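Local structure of R.Pab1 family restriction endonuclease (7CFA) at residues A[13-18]-A[191-196]; A[56-61]-A[72-77]; A[115-120]-A[135-140]. The protein acts as a restriction DNA glycosylase of the R.PabI family, probably removing a base from its recognition sequence in DNA before the strand is cleaved. The protein carries 2 engineered substitutions. All coordinates share one frame; numbering follows the deposited sequence.

Interaction 1: A[13-18]-A[191-196]. Engineered in segment 191-196: S192 (natural residue Cys).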
loop_
_atom_site.group_PDB
_atom_site.type_symbol
_atom_site.label_atom_id
_atom_site.label_comp_id
_atom_site.label_asym_id
_atom_site.label_seq_id
_atom_site.Cartn_x
_atom_site.Cartn_y
_atom_site.Cartn_z
ATOM N N PRO A 13 -0.566 1.120 -22.399
ATOM C CA PRO A 13 -1.368 -0.109 -22.273
ATOM C C PRO A 13 -2.521 0.108 -21.307
ATOM O O PRO A 13 -2.311 0.436 -20.136
ATOM C CB PRO A 13 -0.362 -1.137 -21.738
ATOM C CG PRO A 13 0.993 -0.549 -22.029
ATOM C CD PRO A 13 0.810 0.932 -21.915
ATOM N N LEU A 14 -3.744 -0.073 -21.801
ATOM C CA LEU A 14 -4.936 0.172 -20.994
ATOM C C LEU A 14 -5.342 -1.065 -20.198
ATOM O O LEU A 14 -5.367 -1.037 -18.964
ATOM C CB LEU A 14 -6.085 0.646 -21.891
ATOM C CG LEU A 14 -5.842 1.973 -22.610
ATOM C CD1 LEU A 14 -7.049 2.360 -23.442
ATOM C CD2 LEU A 14 -5.500 3.068 -21.610
ATOM N N THR A 15 -5.664 -2.158 -20.892
ATOM C CA THR A 15 -6.068 -3.402 -20.236
ATOM C C THR A 15 -4.823 -4.091 -19.686
ATOM O O THR A 15 -4.280 -5.036 -20.265
ATOM C CB THR A 15 -6.823 -4.304 -21.202
ATOM O OG1 THR A 15 -5.995 -4.591 -22.335
ATOM C CG2 THR A 15 -8.102 -3.628 -21.667
ATOM N N SER A 16 -4.366 -3.603 -18.534
ATOM C CA SER A 16 -3.188 -4.158 -17.882
ATOM C C SER A 16 -3.257 -3.865 -16.391
ATOM O O SER A 16 -3.552 -2.735 -15.992
ATOM C CB SER A 16 -1.901 -3.578 -18.479
ATOM O OG SER A 16 -0.756 -4.116 -17.840
ATOM N N VAL A 17 -2.991 -4.885 -15.578
ATOM C CA VAL A 17 -2.931 -4.747 -14.132
ATOM C C VAL A 17 -1.527 -5.125 -13.675
ATOM O O VAL A 17 -0.740 -5.705 -14.425
ATOM C CB VAL A 17 -3.989 -5.605 -13.412
ATOM C CG1 VAL A 17 -5.390 -5.125 -13.762
ATOM C CG2 VAL A 17 -3.812 -7.071 -13.768
ATOM N N ALA A 18 -1.228 -4.790 -12.421
ATOM C CA ALA A 18 0.097 -4.997 -11.841
ATOM C C ALA A 18 1.166 -4.317 -12.689
ATOM O O ALA A 18 2.206 -4.894 -13.019
ATOM C CB ALA A 18 0.397 -6.487 -11.659
ATOM N N ARG A 191 -17.843 3.839 -24.384
ATOM C CA ARG A 191 -17.378 2.639 -25.065
ATOM C C ARG A 191 -16.481 1.849 -24.124
ATOM O O ARG A 191 -15.717 2.432 -23.352
ATOM C CB ARG A 191 -16.624 2.985 -26.357
ATOM C CG ARG A 191 -16.103 1.767 -27.106
ATOM C CD ARG A 191 -15.448 2.142 -28.425
ATOM N NE ARG A 191 -14.217 2.907 -28.247
ATOM C CZ ARG A 191 -13.015 2.365 -28.081
ATOM N NH1 ARG A 191 -12.875 1.047 -28.061
ATOM N NH2 ARG A 191 -11.950 3.140 -27.935
ATOM N N SER A 192 -16.580 0.524 -24.196
ATOM C CA SER A 192 -15.726 -0.342 -23.399
ATOM C C SER A 192 -14.366 -0.508 -24.066
ATOM O O SER A 192 -14.233 -0.418 -25.290
ATOM C CB SER A 192 -16.380 -1.709 -23.197
ATOM O OG SER A 192 -16.570 -2.372 -24.435
ATOM N N ILE A 193 -13.349 -0.749 -23.244
ATOM C CA ILE A 193 -11.991 -0.914 -23.745
ATOM C C ILE A 193 -11.803 -2.351 -24.213
ATOM O O ILE A 193 -12.066 -3.301 -23.467
ATOM C CB ILE A 193 -10.961 -0.540 -22.667
ATOM C CG1 ILE A 193 -11.220 0.878 -22.155
ATOM C CG2 ILE A 193 -9.550 -0.650 -23.222
ATOM C CD1 ILE A 193 -10.241 1.333 -21.096
ATOM N N GLU A 194 -11.355 -2.511 -25.455
ATOM C CA GLU A 194 -11.120 -3.836 -26.001
ATOM C C GLU A 194 -9.881 -4.465 -25.367
ATOM O O GLU A 194 -9.068 -3.796 -24.721
ATOM C CB GLU A 194 -10.960 -3.769 -27.520
ATOM C CG GLU A 194 -12.152 -3.157 -28.241
ATOM C CD GLU A 194 -11.941 -3.063 -29.740
ATOM O OE1 GLU A 194 -10.842 -3.424 -30.208
ATOM O OE2 GLU A 194 -12.874 -2.630 -30.448
ATOM N N SER A 195 -9.754 -5.776 -25.558
ATOM C CA SER A 195 -8.635 -6.514 -24.989
ATOM C C SER A 195 -7.335 -6.087 -25.651
ATOM O O SER A 195 -7.256 -5.987 -26.880
ATOM C CB SER A 195 -8.843 -8.018 -25.158
ATOM O OG SER A 195 -7.781 -8.747 -24.563
ATOM N N LYS A 196 -6.318 -5.821 -24.829
ATOM C CA LYS A 196 -4.986 -5.433 -25.292
ATOM C C LYS A 196 -4.994 -4.093 -26.016
ATOM O O LYS A 196 -4.022 -3.747 -26.694
ATOM C CB LYS A 196 -4.373 -6.503 -26.199
ATOM C CG LYS A 196 -4.245 -7.879 -25.561
ATOM C CD LYS A 196 -3.633 -8.880 -26.533
ATOM C CE LYS A 196 -3.564 -10.285 -25.941
ATOM N NZ LYS A 196 -2.994 -11.255 -26.922
#

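Interaction 2: A[56-61]-A[72-77]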
loop_
_atom_site.group_PDB
_atom_site.type_symbol
_atom_site.label_atom_id
_atom_site.label_comp_id
_atom_site.label_asym_id
_atom_site.label_seq_id
_atom_site.Cartn_x
_atom_site.Cartn_y
_atom_site.Cartn_z
ATOM N N ASP A 56 13.775 8.463 -15.381
ATOM C CA ASP A 56 15.013 7.825 -15.805
ATOM C C ASP A 56 14.892 6.317 -15.638
ATOM O O ASP A 56 13.904 5.801 -15.110
ATOM C CB ASP A 56 16.223 8.362 -15.027
ATOM C CG ASP A 56 16.096 8.164 -13.534
ATOM O OD1 ASP A 56 15.090 7.578 -13.081
ATOM O OD2 ASP A 56 17.005 8.608 -12.805
ATOM N N MET A 57 15.923 5.616 -16.100
ATOM C CA MET A 57 15.988 4.169 -15.994
ATOM C C MET A 57 17.453 3.764 -15.913
ATOM O O MET A 57 18.308 4.387 -16.548
ATOM C CB MET A 57 15.300 3.487 -17.183
ATOM C CG MET A 57 15.323 1.967 -17.113
ATOM S SD MET A 57 14.162 1.174 -18.242
ATOM C CE MET A 57 14.660 1.884 -19.809
ATOM N N VAL A 58 17.734 2.735 -15.110
ATOM C CA VAL A 58 19.098 2.238 -14.987
ATOM C C VAL A 58 19.586 1.771 -16.349
ATOM O O VAL A 58 18.933 0.961 -17.020
ATOM C CB VAL A 58 19.169 1.115 -13.944
ATOM C CG1 VAL A 58 20.565 0.512 -13.912
ATOM C CG2 VAL A 58 18.780 1.647 -12.575
ATOM N N ALA A 59 20.733 2.289 -16.769
ATOM C CA ALA A 59 21.287 2.011 -18.082
ATOM C C ALA A 59 22.473 1.063 -17.971
ATOM O O ALA A 59 23.056 0.878 -16.899
ATOM C CB ALA A 59 21.717 3.306 -18.779
ATOM N N GLY A 60 22.818 0.458 -19.102
ATOM C CA GLY A 60 23.982 -0.393 -19.189
ATOM C C GLY A 60 25.248 0.412 -19.409
ATOM O O GLY A 60 25.286 1.635 -19.271
ATOM N N LYS A 61 26.309 -0.308 -19.772
ATOM C CA LYS A 61 27.605 0.319 -19.995
ATOM C C LYS A 61 27.682 1.084 -21.309
ATOM O O LYS A 61 28.669 1.794 -21.532
ATOM C CB LYS A 61 28.705 -0.744 -19.958
ATOM C CG LYS A 61 28.542 -1.835 -21.004
ATOM C CD LYS A 61 29.624 -2.894 -20.879
ATOM C CE LYS A 61 29.457 -3.974 -21.937
ATOM N NZ LYS A 61 30.503 -5.031 -21.830
ATOM N N LYS A 72 24.605 5.324 -9.824
ATOM C CA LYS A 72 24.309 4.321 -10.837
ATOM C C LYS A 72 24.235 4.948 -12.223
ATOM O O LYS A 72 23.941 6.135 -12.385
ATOM C CB LYS A 72 22.992 3.605 -10.526
ATOM C CG LYS A 72 23.020 2.756 -9.269
ATOM C CD LYS A 72 21.704 2.021 -9.079
ATOM C CE LYS A 72 21.755 1.103 -7.869
ATOM N NZ LYS A 72 20.482 0.349 -7.697
ATOM N N ASP A 73 24.507 4.123 -13.231
ATOM C CA ASP A 73 24.326 4.540 -14.614
ATOM C C ASP A 73 22.841 4.690 -14.920
ATOM O O ASP A 73 22.054 3.766 -14.692
ATOM C CB ASP A 73 24.963 3.530 -15.568
ATOM C CG ASP A 73 26.469 3.452 -15.417
ATOM O OD1 ASP A 73 27.087 4.484 -15.081
ATOM O OD2 ASP A 73 27.034 2.359 -15.640
ATOM N N LYS A 74 22.463 5.855 -15.437
ATOM C CA LYS A 74 21.074 6.174 -15.728
ATOM C C LYS A 74 20.957 6.717 -17.143
ATOM O O LYS A 74 21.901 7.298 -17.685
ATOM C CB LYS A 74 20.516 7.204 -14.739
ATOM C CG LYS A 74 20.377 6.712 -13.309
ATOM C CD LYS A 74 19.054 5.992 -13.101
ATOM C CE LYS A 74 18.775 5.770 -11.623
ATOM N NZ LYS A 74 17.392 5.273 -11.393
ATOM N N LYS A 75 19.780 6.529 -17.737
ATOM C CA LYS A 75 19.476 7.086 -19.045
ATOM C C LYS A 75 18.069 7.664 -19.025
ATOM O O LYS A 75 17.271 7.378 -18.129
ATOM C CB LYS A 75 19.610 6.039 -20.158
ATOM C CG LYS A 75 18.644 4.872 -20.045
ATOM C CD LYS A 75 18.839 3.902 -21.197
ATOM C CE LYS A 75 17.881 2.730 -21.103
ATOM N NZ LYS A 75 18.024 1.809 -22.262
ATOM N N LEU A 76 17.775 8.485 -20.030
ATOM C CA LEU A 76 16.474 9.132 -20.107
ATOM C C LEU A 76 15.374 8.098 -20.316
ATOM O O LEU A 76 15.585 7.043 -20.920
ATOM C CB LEU A 76 16.450 10.162 -21.235
ATOM C CG LEU A 76 17.480 11.290 -21.145
ATOM C CD1 LEU A 76 17.254 12.307 -22.249
ATOM C CD2 LEU A 76 17.441 11.956 -19.778
ATOM N N TYR A 77 14.186 8.416 -19.806
ATOM C CA TYR A 77 13.071 7.478 -19.827
ATOM C C TYR A 77 11.781 8.236 -19.550
ATOM O O TYR A 77 11.732 9.066 -18.637
ATOM C CB TYR A 77 13.285 6.364 -18.794
ATOM C CG TYR A 77 12.183 5.332 -18.727
ATOM C CD1 TYR A 77 11.887 4.527 -19.818
ATOM C CD2 TYR A 77 11.457 5.144 -17.557
ATOM C CE1 TYR A 77 10.884 3.576 -19.753
ATOM C CE2 TYR A 77 10.455 4.196 -17.481
ATOM C CZ TYR A 77 10.171 3.414 -18.581
ATOM O OH TYR A 77 9.172 2.470 -18.507
#

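Interaction 3: A[115-120]-A[135-140]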
loop_
_atom_site.group_PDB
_atom_site.type_symbol
_atom_site.label_atom_id
_atom_site.label_comp_id
_atom_site.label_asym_id
_atom_site.label_seq_id
_atom_site.Cartn_x
_atom_site.Cartn_y
_atom_site.Cartn_z
ATOM N N MET A 115 6.560 16.758 4.227
ATOM C CA MET A 115 5.392 15.901 4.372
ATOM C C MET A 115 5.623 14.899 5.494
ATOM O O MET A 115 6.670 14.244 5.551
ATOM C CB MET A 115 5.087 15.185 3.058
ATOM C CG MET A 115 4.661 16.123 1.935
ATOM S SD MET A 115 3.191 17.101 2.336
ATOM C CE MET A 115 3.904 18.716 2.620
ATOM N N LYS A 116 4.651 14.790 6.392
ATOM C CA LYS A 116 4.781 13.979 7.591
ATOM C C LYS A 116 3.678 12.934 7.642
ATOM O O LYS A 116 2.511 13.231 7.371
ATOM C CB LYS A 116 4.725 14.848 8.855
ATOM C CG LYS A 116 5.782 15.944 8.911
ATOM C CD LYS A 116 7.191 15.368 8.990
ATOM C CE LYS A 116 8.237 16.472 8.957
ATOM N NZ LYS A 116 9.617 15.943 8.771
ATOM N N ILE A 117 4.062 11.710 7.980
ATOM C CA ILE A 117 3.112 10.659 8.314
ATOM C C ILE A 117 2.842 10.734 9.810
ATOM O O ILE A 117 3.778 10.741 10.619
ATOM C CB ILE A 117 3.651 9.278 7.906
ATOM C CG1 ILE A 117 3.798 9.203 6.383
ATOM C CG2 ILE A 117 2.743 8.170 8.417
ATOM C CD1 ILE A 117 4.342 7.884 5.878
ATOM N N ASN A 118 1.567 10.807 10.178
ATOM C CA ASN A 118 1.152 11.047 11.552
ATOM C C ASN A 118 0.594 9.777 12.177
ATOM O O ASN A 118 -0.109 9.005 11.518
ATOM C CB ASN A 118 0.090 12.147 11.623
ATOM C CG ASN A 118 0.635 13.511 11.266
ATOM O OD1 ASN A 118 1.760 13.855 11.618
ATOM N ND2 ASN A 118 -0.170 14.302 10.568
ATOM N N ARG A 119 0.905 9.574 13.453
ATOM C CA ARG A 119 0.254 8.565 14.277
ATOM C C ARG A 119 -0.504 9.293 15.376
ATOM O O ARG A 119 0.074 10.121 16.086
ATOM C CB ARG A 119 1.269 7.585 14.867
ATOM C CG ARG A 119 1.998 6.756 13.826
ATOM C CD ARG A 119 3.010 5.826 14.474
ATOM N NE ARG A 119 3.756 5.053 13.485
ATOM C CZ ARG A 119 3.434 3.822 13.098
ATOM N NH1 ARG A 119 2.375 3.217 13.617
ATOM N NH2 ARG A 119 4.172 3.195 12.191
ATOM N N THR A 120 -1.793 8.996 15.508
ATOM C CA THR A 120 -2.600 9.715 16.477
ATOM C C THR A 120 -2.515 9.050 17.847
ATOM O O THR A 120 -2.029 7.927 18.004
ATOM C CB THR A 120 -4.059 9.789 16.031
ATOM O OG1 THR A 120 -4.650 8.484 16.106
ATOM C CG2 THR A 120 -4.159 10.306 14.607
ATOM N N SER A 135 -6.039 3.651 17.206
ATOM C CA SER A 135 -5.184 4.737 16.761
ATOM C C SER A 135 -5.296 4.834 15.247
ATOM O O SER A 135 -5.834 3.943 14.584
ATOM C CB SER A 135 -3.728 4.522 17.197
ATOM O OG SER A 135 -2.892 5.575 16.752
ATOM N N TYR A 136 -4.791 5.933 14.697
ATOM C CA TYR A 136 -4.823 6.164 13.261
ATOM C C TYR A 136 -3.426 6.482 12.755
ATOM O O TYR A 136 -2.654 7.174 13.426
ATOM C CB TYR A 136 -5.772 7.314 12.894
ATOM C CG TYR A 136 -7.234 6.989 13.070
ATOM C CD1 TYR A 136 -7.858 7.156 14.299
ATOM C CD2 TYR A 136 -7.991 6.518 12.007
ATOM C CE1 TYR A 136 -9.197 6.860 14.463
ATOM C CE2 TYR A 136 -9.330 6.219 12.161
ATOM C CZ TYR A 136 -9.928 6.391 13.391
ATOM O OH TYR A 136 -11.262 6.096 13.552
ATOM N N VAL A 137 -3.110 5.969 11.572
ATOM C CA VAL A 137 -1.907 6.340 10.838
ATOM C C VAL A 137 -2.371 7.145 9.636
ATOM O O VAL A 137 -3.099 6.631 8.776
ATOM C CB VAL A 137 -1.088 5.114 10.414
ATOM C CG1 VAL A 137 0.212 5.553 9.758
ATOM C CG2 VAL A 137 -0.812 4.225 11.612
ATOM N N SER A 138 -1.975 8.412 9.578
ATOM C CA SER A 138 -2.456 9.332 8.555
ATOM C C SER A 138 -1.360 9.591 7.530
ATOM O O SER A 138 -0.252 10.005 7.886
ATOM C CB SER A 138 -2.922 10.646 9.180
ATOM O OG SER A 138 -4.007 10.424 10.062
ATOM N N TYR A 139 -1.676 9.343 6.263
ATOM C CA TYR A 139 -0.748 9.534 5.164
ATOM C C TYR A 139 -1.170 10.732 4.337
ATOM O O TYR A 139 -2.320 10.789 3.878
ATOM C CB TYR A 139 -0.692 8.287 4.278
ATOM C CG TYR A 139 -0.219 7.047 4.997
ATOM C CD1 TYR A 139 -1.105 6.258 5.722
ATOM C CD2 TYR A 139 1.111 6.660 4.947
ATOM C CE1 TYR A 139 -0.675 5.121 6.379
ATOM C CE2 TYR A 139 1.550 5.528 5.600
ATOM C CZ TYR A 139 0.653 4.762 6.315
ATOM O OH TYR A 139 1.087 3.632 6.967
ATOM N N PRO A 140 -0.288 11.703 4.133
ATOM C CA PRO A 140 -0.640 12.851 3.300
ATOM C C PRO A 140 -0.524 12.520 1.824
ATOM O O PRO A 140 0.232 11.638 1.409
ATOM C CB PRO A 140 0.394 13.906 3.710
ATOM C CG PRO A 140 1.596 13.099 4.064
ATOM C CD PRO A 140 1.075 11.815 4.683
#

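Interaction 1: A[13-18]-A[191-196]
The methyl group of T15 overlaps the branch methyl of I193, with T15 CG2 3.7 Å from I193 CG2. The two side chains pass each other running opposite ways. The same T15 methyl also faces a polar atom, as T15 CG2 lies 3.2 Å from the backbone oxygen E194 O. The hydroxyl of T15 goes another way. It meets the backbone amide of K196, with K196 N donating to T15 OG1 over 2.8 Å. This bond is weak, because the angle at the hydrogen is only 130°. The first torsion of T15 (chi1 58°) sets OG1 between its own backbone N and carbonyl carbon. That placement turns the hydroxyl to K196 and the methyl to I193 and E194.

L14 completes the apolar patch. Its CD1 lies 3.9 Å from I193 CG2, and the L14 chain lies roughly perpendicular to that of I193. I193 CD1 also comes within 4.1 Å of L14 CD1. L14 is buried, and L179 and F188 pack on it from elsewhere in the chain. I193 also touches I43 of strand 42-43, the partner of the short strand 191-192.

T15 is the centre of an inverse gamma turn, closed by a weak bond of 2.8 Å from S16 N to L14 O. The turn lies in the loop between strands 8-13 and 21-27, and it presents L14 and T15 to the segment 191-196. On that segment the side chains of E194, S195 and K196 set off away from the contact, while the amide of K196 faces it.

The chemistry is thus a small aliphatic cluster, buried at L14, with one weak polar link at its solvent-exposed edge. This implies a surface loop-to-loop contact that rests mainly on methyl packing.

Interaction 2: A[56-61]-A[72-77]
M57 and K75 face each other as a hydrogen-bonded antiparallel pair. M57 N donates to K75 O over 3.0 Å, in the plane of the carbonyl. K75 N returns to M57 O at 2.9 Å. A third backbone bond runs from A59 N to D73 O, also 2.9 Å; it is nearly straight at the hydrogen (167°), but the donor stands 51° out of the carbonyl plane. V58 and K74 form the non-hydrogen-bonded pair between them, and their side chains diverge.

M57 and K75 send their side chains to the same face of the sheet. They run side by side and meet near their ends, M57 CE to K75 CE 3.6 Å. The sulfur of M57 sits over a face of the Y77 ring in a Met-aromatic contact, M57 SD being 4.4 Å from the ring centroid and displaced a little from the ring centre. M57 CG is anti to the backbone N, and a bend at chi3 then brings CE to both Y77 CD1 and K75. The A59 methyl packs on the aliphatic part of K75.

K74 lies against D56. Its chain bends at chi2 (-85°), which lays CD 3.3 Å from D56 OD2. The charges are further apart: the salt bridge between K74 NZ and D56 OD2 is long, at 3.6 Å. K75 NZ has its own salt bridge with D63.

Farther out, N65 OD1 accepts from L76 N, and S80 OG binds Y77 N. Strand 73-76 is the middle of a small antiparallel sheet, with 56-58 on one side and 66-67 on the other. F66 of the latter touches both D56 and K74. Helix 223-237 packs against this sheet, through N228 on D56 and through I232 and F235 on L76.

Interaction 3: A[115-120]-A[135-140]
I117 packs on V137 and Y139 at the open end of a beta hairpin (strands 118-127 and 130-145), just before the first strand begins. This is the tight part of the contact. I117 CG2 lies over a face of the Y139 ring and is 3.9 Å from V137 CG1. I117 CD1 reaches the same ring at 3.6 Å from Y139 CD2. A chi1 of -64° puts I117 CG1 toward the tyrosine and CG2 beside V137; the extended chi2 then carries CD1 to the ring. Next to it, P140 sets its CG and CD against K116 O.

The backbones are joined alongside. N118 and S138 are a hydrogen-bonded antiparallel pair, N118 N to S138 O at 3.0 Å and S138 N to N118 O at 2.8 Å. T120 N continues the ladder to Y136 O.

Further along the same face the packing thins out at R119, an exposed side chain. R119 and V137 form a non-hydrogen-bonded pair, and their side chains lie alongside, pointing the same way. The extended arginine offers V137 CG2 just its NH1, at 3.9 Å.

The segment 135-140 has a second neighbour. It pairs in an antiparallel ladder with a strand of the second subunit, which carries the sheet across the dimer interface. S138 OG bonds S138 OG of the second subunit, and Y136 OH of that subunit bonds K116 O. Such a continuous sheet is consistent with the half-pipe fold of the R.PabI family. Y139 OH is held by E159 of strand 152-159, the next strand on.

Polar side chains finish the contact at T120. T120 OG1 accepts from Y136 N at 2.9 Å and lies at the edge of the Y136 ring. S135 OG donates to T120 O at 2.8 Å, from 43° out of the carbonyl plane.

How the interactions relate
Interactions 1 and 2 lie at the surface, while interaction 3 is partly buried and is part of the dimer interface. No two of them hold the same pair of elements. Interaction 1 joins loops far apart in sequence and is mostly methyl packing with one weak hydrogen bond. Interactions 2 and 3 are antiparallel strand pairings between segments close in sequence, carried by backbone hydrogen bonds. Interaction 2 belongs to a small three-stranded sheet, and lysines, aspartate and a Met-aromatic pair dress it. Interaction 3 belongs to the large sheet and adds serine and threonine hydroxyls to apolar packing that includes a tyrosine ring. Their centres are about 29 to 35 Å apart, and none touches another.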